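Local structure of aminoglycoside N(3)-acetyltransferase (Enterobacter cloacae, 6NP5) at residues 117-122 / 138-143; 183-188 / 204-209; 22-27 / 166-171. The protein catalyses transfer of the acetyl group of acetyl-CoA to the 3-amino group of 2-deoxystreptamine antibiotics, and so probably confers resistance to drugs such as gentamicin and kanamycin. All blocks are in the same frame, centred on the assembly; numbering follows the deposited sequence. Where two conformers were deposited one is given.

Interaction 1 (117-122 / 138-143). With 9CS ((1R,2S,3S,4R,6S)-4,6-diamino-3-[(3-amino-3-deoxy-alpha-D-glucopyranosyl)oxy]-2-hydroxycyclohexyl 2,6-diamino-2,6-dideoxy-alpha-D-glucopyranoside), chain B.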
loop_
_atom_site.group_PDB
_atom_site.type_symbol
_atom_site.label_atom_id
_atom_site.label_comp_id
_atom_site.label_asym_id
_atom_site.label_seq_id
_atom_site.Cartn_x
_atom_site.Cartn_y
_atom_site.Cartn_z
ATOM N N PRO A 117 4.313 -8.700 -8.493
ATOM C CA PRO A 117 5.653 -8.255 -8.087
ATOM C C PRO A 117 5.771 -6.767 -7.848
ATOM O O PRO A 117 6.509 -6.345 -6.950
ATOM C CB PRO A 117 6.557 -8.747 -9.230
ATOM C CG PRO A 117 5.815 -9.915 -9.792
ATOM C CD PRO A 117 4.365 -9.480 -9.743
ATOM N N ASP A 118 5.075 -5.952 -8.637
ATOM C CA ASP A 118 5.190 -4.506 -8.507
ATOM C C ASP A 118 4.273 -3.961 -7.415
ATOM O O ASP A 118 4.634 -3.021 -6.695
ATOM C CB ASP A 118 4.920 -3.812 -9.853
ATOM C CG ASP A 118 5.308 -2.360 -9.824
ATOM O OD1 ASP A 118 6.523 -2.037 -9.779
ATOM O OD2 ASP A 118 4.356 -1.550 -9.812
ATOM N N ALA A 119 3.074 -4.511 -7.306
ATOM C CA ALA A 119 2.066 -4.056 -6.349
ATOM C C ALA A 119 2.065 -4.903 -5.072
ATOM O O ALA A 119 1.103 -4.861 -4.309
ATOM C CB ALA A 119 0.700 -4.111 -7.018
ATOM N N SER A 120 3.154 -5.607 -4.781
ATOM C CA SER A 120 3.112 -6.650 -3.769
ATOM C C SER A 120 2.644 -6.111 -2.418
ATOM O O SER A 120 3.098 -5.062 -1.941
ATOM C CB SER A 120 4.489 -7.319 -3.624
ATOM O OG SER A 120 4.387 -8.538 -2.876
ATOM N N MET A 121 1.774 -6.883 -1.784
ATOM C CA MET A 121 1.200 -6.571 -0.476
ATOM C C MET A 121 1.546 -7.670 0.526
ATOM O O MET A 121 1.477 -8.859 0.197
ATOM C CB MET A 121 -0.315 -6.539 -0.589
ATOM C CG MET A 121 -0.854 -5.560 -1.623
ATOM S SD MET A 121 -0.922 -3.873 -0.995
ATOM C CE MET A 121 -1.134 -2.968 -2.529
ATOM N N ALA A 122 1.887 -7.268 1.748
ATOM C CA ALA A 122 2.259 -8.176 2.829
ATOM C C ALA A 122 1.183 -8.094 3.892
ATOM O O ALA A 122 0.661 -7.009 4.171
ATOM C CB ALA A 122 3.585 -7.742 3.445
ATOM N N GLY A 138 -2.625 -7.087 -13.856
ATOM C CA GLY A 138 -3.816 -6.428 -14.339
ATOM C C GLY A 138 -4.791 -6.013 -13.252
ATOM O O GLY A 138 -5.784 -5.350 -13.570
ATOM N N ALA A 139 -4.527 -6.378 -11.986
ATOM C CA ALA A 139 -5.352 -6.027 -10.834
ATOM C C ALA A 139 -4.480 -5.545 -9.680
ATOM O O ALA A 139 -4.492 -6.093 -8.570
ATOM C CB ALA A 139 -6.226 -7.214 -10.441
ATOM N N ALA A 140 -3.716 -4.489 -9.938
ATOM C CA ALA A 140 -2.744 -4.016 -8.966
ATOM C C ALA A 140 -3.420 -3.480 -7.709
ATOM O O ALA A 140 -3.137 -3.967 -6.609
ATOM C CB ALA A 140 -1.825 -2.972 -9.576
ATOM N N TYR A 141 -4.313 -2.482 -7.853
ATOM C CA TYR A 141 -4.941 -1.811 -6.717
ATOM C C TYR A 141 -6.458 -1.811 -6.782
ATOM O O TYR A 141 -7.102 -1.265 -5.881
ATOM C CB TYR A 141 -4.425 -0.361 -6.550
ATOM C CG TYR A 141 -2.929 -0.296 -6.615
ATOM C CD1 TYR A 141 -2.117 -0.758 -5.580
ATOM C CD2 TYR A 141 -2.308 0.095 -7.790
ATOM C CE1 TYR A 141 -0.745 -0.791 -5.708
ATOM C CE2 TYR A 141 -0.908 0.091 -7.907
ATOM C CZ TYR A 141 -0.144 -0.376 -6.878
ATOM O OH TYR A 141 1.233 -0.424 -6.970
ATOM N N GLY A 142 -7.046 -2.354 -7.838
ATOM C CA GLY A 142 -8.456 -2.258 -8.087
ATOM C C GLY A 142 -9.225 -3.485 -7.637
ATOM O O GLY A 142 -8.794 -4.250 -6.754
ATOM N N PRO A 143 -10.383 -3.696 -8.241
ATOM C CA PRO A 143 -11.162 -4.897 -7.957
ATOM C C PRO A 143 -10.292 -6.140 -8.038
ATOM O O PRO A 143 -9.409 -6.262 -8.896
ATOM C CB PRO A 143 -12.232 -4.884 -9.041
ATOM C CG PRO A 143 -12.472 -3.408 -9.261
ATOM C CD PRO A 143 -11.098 -2.773 -9.145
HETATM C C1 9CS B . 4.872 8.173 -6.002
HETATM C C2 9CS B . 5.268 8.991 -4.783
HETATM C C3 9CS B . 4.122 9.749 -4.229
HETATM C C4 9CS B . 3.532 10.664 -5.266
HETATM C C5 9CS B . 3.245 9.895 -6.567
HETATM C C6 9CS B . 2.904 10.826 -7.697
HETATM C C7 9CS B . 2.953 3.440 -7.030
HETATM C C8 9CS B . 3.952 4.203 -7.901
HETATM C C9 9CS B . 4.522 5.405 -7.138
HETATM C C10 9CS B . 3.417 6.334 -6.595
HETATM C C11 9CS B . 2.324 5.557 -5.852
HETATM C C12 9CS B . 1.797 4.365 -6.651
HETATM C C13 9CS B . 5.089 2.878 -9.534
HETATM C C14 9CS B . 5.768 1.514 -9.491
HETATM C C15 9CS B . 7.171 1.630 -8.969
HETATM C C16 9CS B . 7.928 2.588 -9.825
HETATM C C17 9CS B . 7.241 3.950 -9.859
HETATM C C18 9CS B . 7.945 4.973 -10.678
HETATM N N1 9CS B . 2.674 10.046 -8.906
HETATM N N2 9CS B . 1.233 6.488 -5.535
HETATM N N3 9CS B . 2.445 2.270 -7.743
HETATM N N4 9CS B . 7.856 0.288 -8.961
HETATM O O5 9CS B . 4.414 9.145 -7.007
HETATM O O7 9CS B . 4.595 10.512 -3.069
HETATM O O8 9CS B . 2.298 11.265 -4.848
HETATM O O9 9CS B . 3.858 7.299 -5.647
HETATM O O10 9CS B . 5.353 6.137 -8.020
HETATM O O11 9CS B . 5.029 3.351 -8.224
HETATM O O12 9CS B . 5.858 3.785 -10.373
HETATM O O13 9CS B . 4.993 0.711 -8.630
HETATM O O14 9CS B . 9.258 2.795 -9.317
HETATM O O15 9CS B . 8.111 4.533 -11.973
HETATM N N6 9CS B . 5.818 8.038 -3.761
HETATM O O HOH W 1 1.688 -1.549 -9.420
#
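Ala-119, Met-121, Ala-140 and Tyr-141 make the apolar part of this contact. The methyl groups of Ala-119 and Ala-140 meet with their CB atoms 3.8 Å apart. Ala-119 CB also lies 3.7 Å from Tyr-141 OH, meeting the phenol obliquely. Met-121 reaches the same ring because its chain turns about the CB-CG bond (chi2 -81°), which brings CE close to the ring plane at the edge, 3.9 Å from CE1 of Tyr-141. No direct hydrogen bond crosses between the segments. Their polar link is a water lying 2.7 Å from both Asp-118 OD2 and Tyr-141 OH, which donates to the carboxylate.

The bound aminoglycoside supplies the second bridge. Asp-118 takes the 3-amino-3-deoxyglucose ring with both oxygens: OD1 accepts from ligand N4 at 2.8 Å and OD2 from ligand O13 at 2.6 Å. Ligand N3, on the central ring, donates to Tyr-141 OH at 3.1 Å. Thus the two segments wall one substrate pocket. Ser-65 OG also bonds Asp-118 OD1, helping position the carboxylate.

Around this site, Met-121 packs on Leu-57 and Phe-59 of strand 55-59, while Tyr-141 meets Phe-59 edge-to-face and the ring of His-171 of helix 170-176 with planes about 45° apart.

Interaction 2 (183-188 / 204-209). With 9CS ((1R,2S,3S,4R,6S)-4,6-diamino-3-[(3-amino-3-deoxy-alpha-D-glucopyranosyl)oxy]-2-hydroxycyclohexyl 2,6-diamino-2,6-dideoxy-alpha-D-glucopyranoside), chain B.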
loop_
_atom_site.group_PDB
_atom_site.type_symbol
_atom_site.label_atom_id
_atom_site.label_comp_id
_atom_site.label_asym_id
_atom_site.label_seq_id
_atom_site.Cartn_x
_atom_site.Cartn_y
_atom_site.Cartn_z
ATOM N N ARG A 183 -5.842 6.956 -17.847
ATOM C CA ARG A 183 -4.542 6.505 -18.312
ATOM C C ARG A 183 -4.273 5.061 -17.914
ATOM O O ARG A 183 -4.571 4.632 -16.782
ATOM C CB ARG A 183 -3.441 7.388 -17.715
ATOM C CG ARG A 183 -3.441 8.794 -18.254
ATOM C CD ARG A 183 -2.562 9.708 -17.421
ATOM N NE ARG A 183 -1.178 9.274 -17.345
ATOM C CZ ARG A 183 -0.186 9.792 -18.053
ATOM N NH1 ARG A 183 -0.427 10.734 -18.938
ATOM N NH2 ARG A 183 1.051 9.359 -17.886
ATOM N N ARG A 184 -3.664 4.325 -18.828
ATOM C CA ARG A 184 -3.209 2.978 -18.574
ATOM C C ARG A 184 -1.735 2.889 -18.921
ATOM O O ARG A 184 -1.192 3.716 -19.662
ATOM C CB ARG A 184 -4.035 1.956 -19.374
ATOM C CG ARG A 184 -5.479 1.979 -18.950
ATOM C CD ARG A 184 -6.346 0.951 -19.646
ATOM N NE ARG A 184 -5.929 -0.430 -19.425
ATOM C CZ ARG A 184 -6.206 -1.139 -18.333
ATOM N NH1 ARG A 184 -6.876 -0.586 -17.327
ATOM N NH2 ARG A 184 -5.804 -2.387 -18.242
ATOM N N VAL A 185 -1.087 1.895 -18.344
ATOM C CA VAL A 185 0.312 1.587 -18.602
ATOM C C VAL A 185 0.426 0.110 -18.940
ATOM O O VAL A 185 -0.400 -0.710 -18.516
ATOM C CB VAL A 185 1.206 1.889 -17.366
ATOM C CG1 VAL A 185 1.316 3.364 -17.110
ATOM C CG2 VAL A 185 0.715 1.163 -16.109
ATOM N N THR A 186 1.485 -0.220 -19.682
ATOM C CA THR A 186 1.847 -1.592 -19.990
ATOM C C THR A 186 3.238 -1.853 -19.439
ATOM O O THR A 186 4.137 -1.028 -19.604
ATOM C CB THR A 186 1.802 -1.839 -21.504
ATOM O OG1 THR A 186 0.456 -1.708 -21.951
ATOM C CG2 THR A 186 2.300 -3.245 -21.828
ATOM N N TYR A 187 3.411 -2.981 -18.756
ATOM C CA TYR A 187 4.709 -3.336 -18.198
ATOM C C TYR A 187 4.761 -4.846 -18.068
ATOM O O TYR A 187 3.761 -5.546 -18.278
ATOM C CB TYR A 187 5.002 -2.621 -16.874
ATOM C CG TYR A 187 3.967 -2.801 -15.793
ATOM C CD1 TYR A 187 3.953 -3.932 -14.988
ATOM C CD2 TYR A 187 2.996 -1.840 -15.580
ATOM C CE1 TYR A 187 3.007 -4.090 -13.983
ATOM C CE2 TYR A 187 2.054 -1.980 -14.572
ATOM C CZ TYR A 187 2.067 -3.097 -13.789
ATOM O OH TYR A 187 1.140 -3.266 -12.782
ATOM N N SER A 188 5.952 -5.352 -17.766
ATOM C CA SER A 188 6.173 -6.785 -17.711
ATOM C C SER A 188 6.857 -7.139 -16.401
ATOM O O SER A 188 7.774 -6.436 -15.951
ATOM C CB SER A 188 7.073 -7.264 -18.841
ATOM O OG SER A 188 6.504 -6.985 -20.112
ATOM N N ASP A 204 -2.524 -1.987 -16.984
ATOM C CA ASP A 204 -3.315 -1.670 -15.800
ATOM C C ASP A 204 -3.485 -0.155 -15.763
ATOM O O ASP A 204 -2.888 0.571 -16.552
ATOM C CB ASP A 204 -2.656 -2.211 -14.525
ATOM C CG ASP A 204 -3.666 -2.592 -13.447
ATOM O OD1 ASP A 204 -4.797 -2.068 -13.419
ATOM O OD2 ASP A 204 -3.277 -3.393 -12.583
ATOM N N TRP A 205 -4.293 0.322 -14.827
ATOM C CA TRP A 205 -4.414 1.759 -14.645
ATOM C C TRP A 205 -3.073 2.354 -14.263
ATOM O O TRP A 205 -2.293 1.747 -13.532
ATOM C CB TRP A 205 -5.460 2.076 -13.560
ATOM C CG TRP A 205 -6.764 1.411 -13.867
ATOM C CD1 TRP A 205 -7.350 0.407 -13.163
ATOM C CD2 TRP A 205 -7.629 1.684 -14.979
ATOM N NE1 TRP A 205 -8.521 0.028 -13.765
ATOM C CE2 TRP A 205 -8.716 0.790 -14.888
ATOM C CE3 TRP A 205 -7.564 2.567 -16.068
ATOM C CZ2 TRP A 205 -9.762 0.782 -15.818
ATOM C CZ3 TRP A 205 -8.589 2.534 -17.011
ATOM C CH2 TRP A 205 -9.667 1.637 -16.885
ATOM N N ASP A 206 -2.816 3.561 -14.719
ATOM C CA ASP A 206 -1.580 4.254 -14.376
ATOM C C ASP A 206 -1.634 4.666 -12.915
ATOM O O ASP A 206 -2.429 5.521 -12.541
ATOM C CB ASP A 206 -1.432 5.472 -15.283
ATOM C CG ASP A 206 -0.076 6.132 -15.177
ATOM O OD1 ASP A 206 0.695 5.811 -14.245
ATOM O OD2 ASP A 206 0.245 6.955 -16.073
ATOM N N SER A 207 -0.788 4.053 -12.091
ATOM C CA SER A 207 -0.785 4.397 -10.677
ATOM C C SER A 207 -0.001 5.659 -10.404
ATOM O O SER A 207 0.046 6.089 -9.251
ATOM C CB SER A 207 -0.248 3.238 -9.835
ATOM O OG SER A 207 1.131 3.019 -10.049
ATOM N N ASN A 208 0.585 6.274 -11.436
ATOM C CA ASN A 208 1.254 7.551 -11.284
ATOM C C ASN A 208 0.400 8.718 -11.733
ATOM O O ASN A 208 0.917 9.823 -11.882
ATOM C CB ASN A 208 2.603 7.524 -11.982
ATOM C CG ASN A 208 3.586 6.696 -11.228
ATOM O OD1 ASN A 208 4.192 5.731 -11.743
ATOM N ND2 ASN A 208 3.774 7.059 -9.997
ATOM N N GLY A 209 -0.893 8.509 -11.903
ATOM C CA GLY A 209 -1.798 9.588 -12.239
ATOM C C GLY A 209 -2.869 9.068 -13.167
ATOM O O GLY A 209 -2.565 8.664 -14.294
HETATM C C1 9CS B . 4.872 8.173 -6.002
HETATM C C2 9CS B . 5.268 8.991 -4.783
HETATM C C3 9CS B . 4.122 9.749 -4.229
HETATM C C4 9CS B . 3.532 10.664 -5.266
HETATM C C5 9CS B . 3.245 9.895 -6.567
HETATM C C6 9CS B . 2.904 10.826 -7.697
HETATM C C7 9CS B . 2.953 3.440 -7.030
HETATM C C8 9CS B . 3.952 4.203 -7.901
HETATM C C9 9CS B . 4.522 5.405 -7.138
HETATM C C10 9CS B . 3.417 6.334 -6.595
HETATM C C11 9CS B . 2.324 5.557 -5.852
HETATM C C12 9CS B . 1.797 4.365 -6.651
HETATM C C13 9CS B . 5.089 2.878 -9.534
HETATM C C14 9CS B . 5.768 1.514 -9.491
HETATM C C15 9CS B . 7.171 1.630 -8.969
HETATM C C16 9CS B . 7.928 2.588 -9.825
HETATM C C17 9CS B . 7.241 3.950 -9.859
HETATM C C18 9CS B . 7.945 4.973 -10.678
HETATM N N1 9CS B . 2.674 10.046 -8.906
HETATM N N2 9CS B . 1.233 6.488 -5.535
HETATM N N3 9CS B . 2.445 2.270 -7.743
HETATM N N4 9CS B . 7.856 0.288 -8.961
HETATM O O5 9CS B . 4.414 9.145 -7.007
HETATM O O7 9CS B . 4.595 10.512 -3.069
HETATM O O8 9CS B . 2.298 11.265 -4.848
HETATM O O9 9CS B . 3.858 7.299 -5.647
HETATM O O10 9CS B . 5.353 6.137 -8.020
HETATM O O11 9CS B . 5.029 3.351 -8.224
HETATM O O12 9CS B . 5.858 3.785 -10.373
HETATM O O13 9CS B . 4.993 0.711 -8.630
HETATM O O14 9CS B . 9.258 2.795 -9.317
HETATM O O15 9CS B . 8.111 4.533 -11.973
HETATM N N6 9CS B . 5.818 8.038 -3.761
HETATM O O HOH W 2 2.663 8.142 -15.673
HETATM O O HOH W 3 -6.755 -2.729 -15.423
HETATM O O HOH W 4 0.160 6.206 -18.850
HETATM O O HOH W 5 -1.109 -4.916 -12.871
#
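Asp-206 OD2 is gripped by two nitrogens of Arg-183, NE at 3.0 Å and NH2 at 3.1 Å, and two waters also donate to it. The salt bridge is side-on, in the guanidinium plane but tilted out of the carboxylate plane, NE approaching on the anti side. NH1 is paired with Asp-212, and the two salt bridges together probably limit the rotation of the guanidinium. Asp-206 OD1 accepts from the backbone N of Asn-208 at 2.8 Å, an Asx turn.

Arg-184 makes a cation-pi contact with Trp-205, its CZ lying 4.4 Å from the centroid of the six-membered ring and 4° off the normal. A bend at chi3 (60°) turns NH1 over the ring centre, with guanidinium and indole planes at 90°; NH2 is held by Ser-203 OG.

One residue further along, Val-185 and Asp-204 form a hydrogen-bonded antiparallel pair, Val-185 N to Asp-204 O and Asp-204 N to Val-185 O, 2.9 Å each.

This is the end of the hairpin of strands 184-193 and 196-205 away from its connecting turn; just past it, the type I turn Asp-206 to Gly-209 presents Ser-207 OG to ligand N3 at 2.8 Å in the aminoglycoside pocket.

Interaction 3 (22-27 / 166-171); sequences MVMPHV and AVTALH. With 9CS ((1R,2S,3S,4R,6S)-4,6-diamino-3-[(3-amino-3-deoxy-alpha-D-glucopyranosyl)oxy]-2-hydroxycyclohexyl 2,6-diamino-2,6-dideoxy-alpha-D-glucopyranoside), chain B.
The imidazole of His-26 has the carbonyl oxygen of Ala-166 over the centre of one face, 3.1 Å above the ring plane, and a water in plane at its edge. Although Ala-166 O is only 3.3 Å from ND1 of His-26, the angle is too poor for a hydrogen bond. Thr-168 OG1 approaches obliquely, 3.3 Å from CE1 of His-26. The ring's in-plane partner is the water, 2.8 Å from His-26 NE2, which accepts from the backbone N of Ala-169 at 2.9 Å. This water bridges the segments, which share no direct hydrogen bond.

The second imidazole, that of His-171, meets the ligand and not strand 22-27. Ligand N2 lies in plane at its edge and donates to His-171 NE2 at 2.9 Å, while ND1 is hydrogen-bonded to Glu-174, which helps set the rotation of the ring. N2 stands on the ring carbon beside the one bearing the diamino sugar, which makes it the 3-amino group that the reaction acetylates. His-26, Thr-168 and His-171 bind acetyl-CoA in complexes of this protein, so the contact probably lies where cofactor and drug meet.

Two residues before His-26, Met-24, with CG anti to the backbone N (chi1 178°) and the chain extended beyond it, carries CE across Thr-168 at about a right angle, 4.0 Å from its CB. Val-167, at the centre of an inverse gamma turn, lets the backbone swing from the Ala-166 carbonyl into the type I turn that leads to the helix.

Strand 22-27 is central in the mixed sheet, between strands 55-59 and 156-160. Ile-157 of the latter touches His-26, Val-167 and Ala-169, Phe-59 of the former touches Met-24 and Thr-168, and Leu-170 and His-171 lean on helix 222-233.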
loop_
_atom_site.group_PDB
_atom_site.type_symbol
_atom_site.label_atom_id
_atom_site.label_comp_id
_atom_site.label_asym_id
_atom_site.label_seq_id
_atom_site.Cartn_x
_atom_site.Cartn_y
_atom_site.Cartn_z
ATOM N N MET A 22 -8.317 -4.224 11.344
ATOM C CA MET A 22 -7.627 -4.454 10.078
ATOM C C MET A 22 -6.991 -3.123 9.700
ATOM O O MET A 22 -7.701 -2.178 9.355
ATOM C CB MET A 22 -8.677 -4.882 9.066
ATOM C CG MET A 22 -8.259 -4.817 7.605
ATOM S SD MET A 22 -7.213 -6.165 7.039
ATOM C CE MET A 22 -5.592 -5.515 7.333
ATOM N N VAL A 23 -5.664 -3.035 9.777
ATOM C CA VAL A 23 -4.949 -1.765 9.650
ATOM C C VAL A 23 -3.942 -1.830 8.508
ATOM O O VAL A 23 -3.148 -2.777 8.413
ATOM C CB VAL A 23 -4.248 -1.410 10.965
ATOM C CG1 VAL A 23 -3.389 -0.185 10.804
ATOM C CG2 VAL A 23 -5.298 -1.224 12.060
ATOM N N MET A 24 -3.932 -0.786 7.685
ATOM C CA MET A 24 -2.914 -0.609 6.668
ATOM C C MET A 24 -2.081 0.613 7.026
ATOM O O MET A 24 -2.610 1.739 6.992
ATOM C CB MET A 24 -3.569 -0.385 5.315
ATOM C CG MET A 24 -2.553 -0.148 4.215
ATOM S SD MET A 24 -3.299 -0.291 2.583
ATOM C CE MET A 24 -1.813 -0.388 1.560
ATOM N N PRO A 25 -0.812 0.455 7.397
ATOM C CA PRO A 25 0.010 1.586 7.836
ATOM C C PRO A 25 0.761 2.227 6.679
ATOM O O PRO A 25 1.215 1.557 5.746
ATOM C CB PRO A 25 0.995 0.932 8.817
ATOM C CG PRO A 25 1.179 -0.405 8.274
ATOM C CD PRO A 25 -0.125 -0.839 7.652
ATOM N N HIS A 26 0.956 3.537 6.812
ATOM C CA HIS A 26 1.856 4.324 5.991
ATOM C C HIS A 26 2.695 5.095 6.981
ATOM O O HIS A 26 2.142 5.884 7.745
ATOM C CB HIS A 26 1.087 5.294 5.093
ATOM C CG HIS A 26 0.185 4.615 4.116
ATOM N ND1 HIS A 26 0.665 3.790 3.124
ATOM C CD2 HIS A 26 -1.164 4.591 4.010
ATOM C CE1 HIS A 26 -0.356 3.293 2.439
ATOM N NE2 HIS A 26 -1.475 3.775 2.946
ATOM N N VAL A 27 4.009 4.837 7.017
ATOM C CA VAL A 27 4.870 5.328 8.086
ATOM C C VAL A 27 6.030 6.153 7.548
ATOM O O VAL A 27 6.766 5.702 6.659
ATOM C CB VAL A 27 5.411 4.135 8.897
ATOM C CG1 VAL A 27 6.345 4.640 10.018
ATOM C CG2 VAL A 27 4.262 3.245 9.375
ATOM N N ALA A 166 0.235 9.551 0.359
ATOM C CA ALA A 166 0.673 8.192 0.678
ATOM C C ALA A 166 -0.438 7.150 0.640
ATOM O O ALA A 166 -0.131 5.968 0.776
ATOM C CB ALA A 166 1.307 8.158 2.075
ATOM N N VAL A 167 -1.694 7.553 0.478
ATOM C CA VAL A 167 -2.846 6.680 0.667
ATOM C C VAL A 167 -3.087 5.749 -0.519
ATOM O O VAL A 167 -3.921 6.019 -1.394
ATOM C CB VAL A 167 -4.092 7.503 1.053
ATOM C CG1 VAL A 167 -5.247 6.574 1.373
ATOM C CG2 VAL A 167 -3.820 8.419 2.242
ATOM N N THR A 168 -2.370 4.624 -0.507
ATOM C CA THR A 168 -2.420 3.653 -1.593
ATOM C C THR A 168 -3.828 3.199 -1.910
ATOM O O THR A 168 -4.151 2.963 -3.077
ATOM C CB THR A 168 -1.571 2.441 -1.203
ATOM O OG1 THR A 168 -0.272 2.890 -0.821
ATOM C CG2 THR A 168 -1.442 1.480 -2.365
ATOM N N ALA A 169 -4.685 3.058 -0.899
ATOM C CA ALA A 169 -6.018 2.540 -1.147
ATOM C C ALA A 169 -6.799 3.416 -2.104
ATOM O O ALA A 169 -7.720 2.922 -2.763
ATOM C CB ALA A 169 -6.795 2.403 0.153
ATOM N N LEU A 170 -6.457 4.696 -2.209
ATOM C CA LEU A 170 -7.168 5.566 -3.148
ATOM C C LEU A 170 -6.910 5.201 -4.601
ATOM O O LEU A 170 -7.686 5.623 -5.476
ATOM C CB LEU A 170 -6.894 7.041 -2.867
ATOM C CG LEU A 170 -7.784 7.608 -1.752
ATOM C CD1 LEU A 170 -7.244 8.930 -1.284
ATOM C CD2 LEU A 170 -9.196 7.750 -2.251
ATOM N N HIS A 171 -5.889 4.389 -4.898
ATOM C CA HIS A 171 -5.745 3.882 -6.263
ATOM C C HIS A 171 -6.900 2.966 -6.648
ATOM O O HIS A 171 -7.181 2.829 -7.845
ATOM C CB HIS A 171 -4.389 3.209 -6.446
ATOM C CG HIS A 171 -3.225 4.148 -6.326
ATOM N ND1 HIS A 171 -3.068 5.261 -7.118
ATOM C CD2 HIS A 171 -2.134 4.113 -5.537
ATOM C CE1 HIS A 171 -1.959 5.889 -6.795
ATOM N NE2 HIS A 171 -1.366 5.205 -5.843
HETATM C C1 9CS B . 4.872 8.173 -6.002
HETATM C C2 9CS B . 5.268 8.991 -4.783
HETATM C C3 9CS B . 4.122 9.749 -4.229
HETATM C C4 9CS B . 3.532 10.664 -5.266
HETATM C C5 9CS B . 3.245 9.895 -6.567
HETATM C C6 9CS B . 2.904 10.826 -7.697
HETATM C C7 9CS B . 2.953 3.440 -7.030
HETATM C C8 9CS B . 3.952 4.203 -7.901
HETATM C C9 9CS B . 4.522 5.405 -7.138
HETATM C C10 9CS B . 3.417 6.334 -6.595
HETATM C C11 9CS B . 2.324 5.557 -5.852
HETATM C C12 9CS B . 1.797 4.365 -6.651
HETATM C C13 9CS B . 5.089 2.878 -9.534
HETATM C C14 9CS B . 5.768 1.514 -9.491
HETATM C C15 9CS B . 7.171 1.630 -8.969
HETATM C C16 9CS B . 7.928 2.588 -9.825
HETATM C C17 9CS B . 7.241 3.950 -9.859
HETATM C C18 9CS B . 7.945 4.973 -10.678
HETATM N N1 9CS B . 2.674 10.046 -8.906
HETATM N N2 9CS B . 1.233 6.488 -5.535
HETATM N N3 9CS B . 2.445 2.270 -7.743
HETATM N N4 9CS B . 7.856 0.288 -8.961
HETATM O O5 9CS B . 4.414 9.145 -7.007
HETATM O O7 9CS B . 4.595 10.512 -3.069
HETATM O O8 9CS B . 2.298 11.265 -4.848
HETATM O O9 9CS B . 3.858 7.299 -5.647
HETATM O O10 9CS B . 5.353 6.137 -8.020
HETATM O O11 9CS B . 5.029 3.351 -8.224
HETATM O O12 9CS B . 5.858 3.785 -10.373
HETATM O O13 9CS B . 4.993 0.711 -8.630
HETATM O O14 9CS B . 9.258 2.795 -9.317
HETATM O O15 9CS B . 8.111 4.533 -11.973
HETATM N N6 9CS B . 5.818 8.038 -3.761
HETATM O O HOH W 6 -3.887 2.956 1.908
#

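Overall arrangement
All three contacts border the bound aminoglycoside. Interactions 1 and 2 have centres about 12 Å apart and are joined by a probable hydrogen bond from Ala-140 N to Asp-204 OD2, 2.9 Å; they also converge on one ligand amine, N3, through Tyr-141 and Ser-207. Interaction 3, its centre about 13 Å from that of interaction 1, adjoins it where Tyr-141 CB lies 3.6 Å from His-171 CB. Interactions 2 and 3 are farther apart, about 19 Å between centres, yet Ser-207 O comes within 3.2 Å of His-171 CE1. All three hold the drug; interaction 3, through His-171, grips the amine that is probably acetylated, amid residues that bind acetyl-CoA.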